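Local coordinates for protein iron-regulated transcriptional activator AFT2 (Saccharomyces cerevisiae, PDB 4LMG) that activates the iron regulon of yeast when iron is scarce, recognising the promoter element 5'-CACCC-3' through a WRKY-GCM1-type DNA-binding domain, at residues H19-K22 with P23-K27. Residues are numbered along the deposited sequence; the frame is centred on the assembly and turned at random.
Sequences HEIK and PWLQK. With nucleotides of chain G.
Pro-23 meets the carbonyl of His-19 near the N-terminal end of helix 21-29, which lies against the antiparallel sheet of this WRKY-GCM1 domain and meets DNA near that end. Proline has no amide hydrogen to offer, and it is the ring carbon Pro-23 CD, not an N-H, that faces the carbonyl O of His-19, at 3.3 Å. Next along the helix, Trp-24 sets CB 3.4 Å from Ile-21 O, while CG, anti to the backbone N, turns the indole out to an edge-to-face stack with Phe-15. Leu-25 donates N-H to Ile-21 O over 2.9 Å with an N-H...O angle of 162°, evidence of a regular alpha-helical i to i+4 bond. One turn apart, these two side chains run side by side, Leu-25 CD1 meeting Ile-21 CG2 at 3.8 Å, and both rest on Phe-48 of strand 45-50. Gln-26 repeats the backbone bond to Lys-22 O, somewhat more bent at 149°, and its side chain crosses that of Lys-22 obliquely, Gln-26 NE2 lying 3.8 Å from Lys-22 CE. With all four torsions near 180°, Lys-22 is fully stretched from the helix to the backbone of the DNA strand, chain G. At its tip, Lys-22 NZ approaches both non-bridging oxygens of the DC10 phosphate, 2.9 Å from OP1 and 3.0 Å from OP2, the latter a weak hydrogen bond.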
loop_
_atom_site.group_PDB
_atom_site.type_symbol
_atom_site.label_atom_id
_atom_site.label_comp_id
_atom_site.label_asym_id
_atom_site.label_seq_id
_atom_site.Cartn_x
_atom_site.Cartn_y
_atom_site.Cartn_z
ATOM N N HIS A 19 8.488 11.861 -7.519
ATOM C CA HIS A 19 7.107 11.936 -7.984
ATOM C C HIS A 19 6.940 12.643 -9.328
ATOM O O HIS A 19 5.876 12.576 -9.940
ATOM C CB HIS A 19 6.225 12.587 -6.917
ATOM C CG HIS A 19 6.012 11.728 -5.710
ATOM N ND1 HIS A 19 6.051 12.223 -4.424
ATOM C CD2 HIS A 19 5.758 10.402 -5.596
ATOM C CE1 HIS A 19 5.829 11.240 -3.570
ATOM N NE2 HIS A 19 5.647 10.125 -4.255
ATOM N N GLU A 20 7.993 13.311 -9.787
ATOM C CA GLU A 20 7.949 14.007 -11.069
ATOM C C GLU A 20 8.257 13.055 -12.220
ATOM O O GLU A 20 8.107 13.405 -13.390
ATOM C CB GLU A 20 8.947 15.165 -11.075
ATOM C CG GLU A 20 8.833 16.074 -9.863
ATOM C CD GLU A 20 9.994 17.040 -9.747
ATOM O OE1 GLU A 20 10.884 17.007 -10.621
ATOM O OE2 GLU A 20 10.018 17.828 -8.778
ATOM N N ILE A 21 8.683 11.844 -11.880
ATOM C CA ILE A 21 9.155 10.896 -12.882
ATOM C C ILE A 21 8.022 10.175 -13.614
ATOM O O ILE A 21 8.050 10.056 -14.840
ATOM C CB ILE A 21 10.118 9.868 -12.263
ATOM C CG1 ILE A 21 11.260 10.590 -11.540
ATOM C CG2 ILE A 21 10.661 8.934 -13.330
ATOM C CD1 ILE A 21 12.274 9.663 -10.908
ATOM N N LYS A 22 7.032 9.700 -12.865
ATOM C CA LYS A 22 5.907 8.976 -13.453
ATOM C C LYS A 22 5.206 9.758 -14.570
ATOM O O LYS A 22 5.004 9.227 -15.662
ATOM C CB LYS A 22 4.904 8.546 -12.378
ATOM C CG LYS A 22 3.695 7.799 -12.929
ATOM C CD LYS A 22 2.751 7.364 -11.816
ATOM C CE LYS A 22 1.536 6.636 -12.370
ATOM N NZ LYS A 22 0.621 6.176 -11.290
ATOM N N PRO A 23 4.835 11.024 -14.301
ATOM C CA PRO A 23 4.180 11.861 -15.316
ATOM C C PRO A 23 5.018 11.995 -16.586
ATOM O O PRO A 23 4.474 12.025 -17.691
ATOM C CB PRO A 23 4.065 13.222 -14.626
ATOM C CG PRO A 23 4.060 12.909 -13.171
ATOM C CD PRO A 23 4.969 11.727 -13.012
ATOM N N TRP A 24 6.333 12.080 -16.427
ATOM C CA TRP A 24 7.223 12.185 -17.574
ATOM C C TRP A 24 7.212 10.887 -18.369
ATOM O O TRP A 24 7.124 10.897 -19.596
ATOM C CB TRP A 24 8.643 12.526 -17.120
ATOM C CG TRP A 24 9.623 12.617 -18.246
ATOM C CD1 TRP A 24 9.700 13.600 -19.189
ATOM C CD2 TRP A 24 10.674 11.691 -18.545
ATOM N NE1 TRP A 24 10.731 13.343 -20.059
ATOM C CE2 TRP A 24 11.345 12.176 -19.684
ATOM C CE3 TRP A 24 11.112 10.499 -17.959
ATOM C CZ2 TRP A 24 12.431 11.511 -20.250
ATOM C CZ3 TRP A 24 12.190 9.841 -18.521
ATOM C CH2 TRP A 24 12.836 10.348 -19.656
ATOM N N LEU A 25 7.287 9.767 -17.662
ATOM C CA LEU A 25 7.282 8.459 -18.304
ATOM C C LEU A 25 5.967 8.178 -19.028
ATOM O O LEU A 25 5.953 7.514 -20.063
ATOM C CB LEU A 25 7.585 7.361 -17.281
ATOM C CG LEU A 25 9.045 7.305 -16.831
ATOM C CD1 LEU A 25 9.238 6.290 -15.718
ATOM C CD2 LEU A 25 9.938 6.980 -18.020
ATOM N N GLN A 26 4.865 8.687 -18.483
ATOM C CA GLN A 26 3.555 8.501 -19.100
ATOM C C GLN A 26 3.479 9.196 -20.455
ATOM O O GLN A 26 2.910 8.661 -21.404
ATOM C CB GLN A 26 2.438 9.010 -18.184
ATOM C CG GLN A 26 2.186 8.145 -16.963
ATOM C CD GLN A 26 1.175 8.759 -16.016
ATOM O OE1 GLN A 26 1.286 9.927 -15.646
ATOM N NE2 GLN A 26 0.177 7.978 -15.629
ATOM N N LYS A 27 4.049 10.393 -20.539
ATOM C CA LYS A 27 4.079 11.126 -21.794
ATOM C C LYS A 27 4.775 10.312 -22.874
ATOM O O LYS A 27 4.413 10.386 -24.045
ATOM C CB LYS A 27 4.785 12.472 -21.623
ATOM C CG LYS A 27 3.989 13.498 -20.833
ATOM C CD LYS A 27 4.764 14.801 -20.693
ATOM C CE LYS A 27 5.171 15.347 -22.050
ATOM N NZ LYS A 27 5.946 16.610 -21.928
ATOM P P DA G 11 4.116 6.466 -4.340
ATOM O OP1 DA G 11 2.863 7.084 -4.824
ATOM O OP2 DA G 11 5.371 6.656 -5.103
ATOM O "O5'" DA G 11 4.397 6.942 -2.841
ATOM C "C5'" DA G 11 3.323 7.022 -1.923
ATOM C "C4'" DA G 11 3.716 6.528 -0.538
ATOM O "O4'" DA G 11 3.761 5.078 -0.513
ATOM C "C3'" DA G 11 5.054 7.000 0.022
ATOM O "O3'" DA G 11 4.802 7.227 1.404
ATOM C "C2'" DA G 11 5.981 5.813 -0.255
ATOM C "C1'" DA G 11 5.036 4.622 -0.107
ATOM N N9 DA G 11 5.344 3.456 -0.936
ATOM C C8 DA G 11 5.849 3.445 -2.208
ATOM N N7 DA G 11 6.008 2.237 -2.702
ATOM C C5 DA G 11 5.570 1.398 -1.688
ATOM C C6 DA G 11 5.481 -0.007 -1.581
ATOM N N6 DA G 11 5.839 -0.851 -2.554
ATOM N N1 DA G 11 5.002 -0.519 -0.428
ATOM C C2 DA G 11 4.636 0.323 0.547
ATOM N N3 DA G 11 4.674 1.654 0.562
ATOM C C4 DA G 11 5.155 2.136 -0.595
ATOM P P DC G 10 0.292 4.071 -8.608
ATOM O OP1 DC G 10 -0.389 5.382 -8.651
ATOM O OP2 DC G 10 1.087 3.626 -9.773
ATOM O "O5'" DC G 10 1.238 4.019 -7.315
ATOM C "C5'" DC G 10 0.784 4.560 -6.083
ATOM C "C4'" DC G 10 1.678 4.143 -4.923
ATOM O "O4'" DC G 10 1.365 2.785 -4.511
ATOM C "C3'" DC G 10 3.189 4.166 -5.199
ATOM O "O3'" DC G 10 3.862 4.889 -4.185
ATOM C "C2'" DC G 10 3.583 2.695 -5.095
ATOM C "C1'" DC G 10 2.582 2.251 -4.037
ATOM N N1 DC G 10 2.481 0.776 -3.854
ATOM C C2 DC G 10 2.183 0.276 -2.583
ATOM O O2 DC G 10 2.003 1.070 -1.650
ATOM N N3 DC G 10 2.096 -1.064 -2.410
ATOM C C4 DC G 10 2.292 -1.892 -3.433
ATOM N N4 DC G 10 2.192 -3.207 -3.193
ATOM C C5 DC G 10 2.602 -1.404 -4.741
ATOM C C6 DC G 10 2.686 -0.076 -4.901
#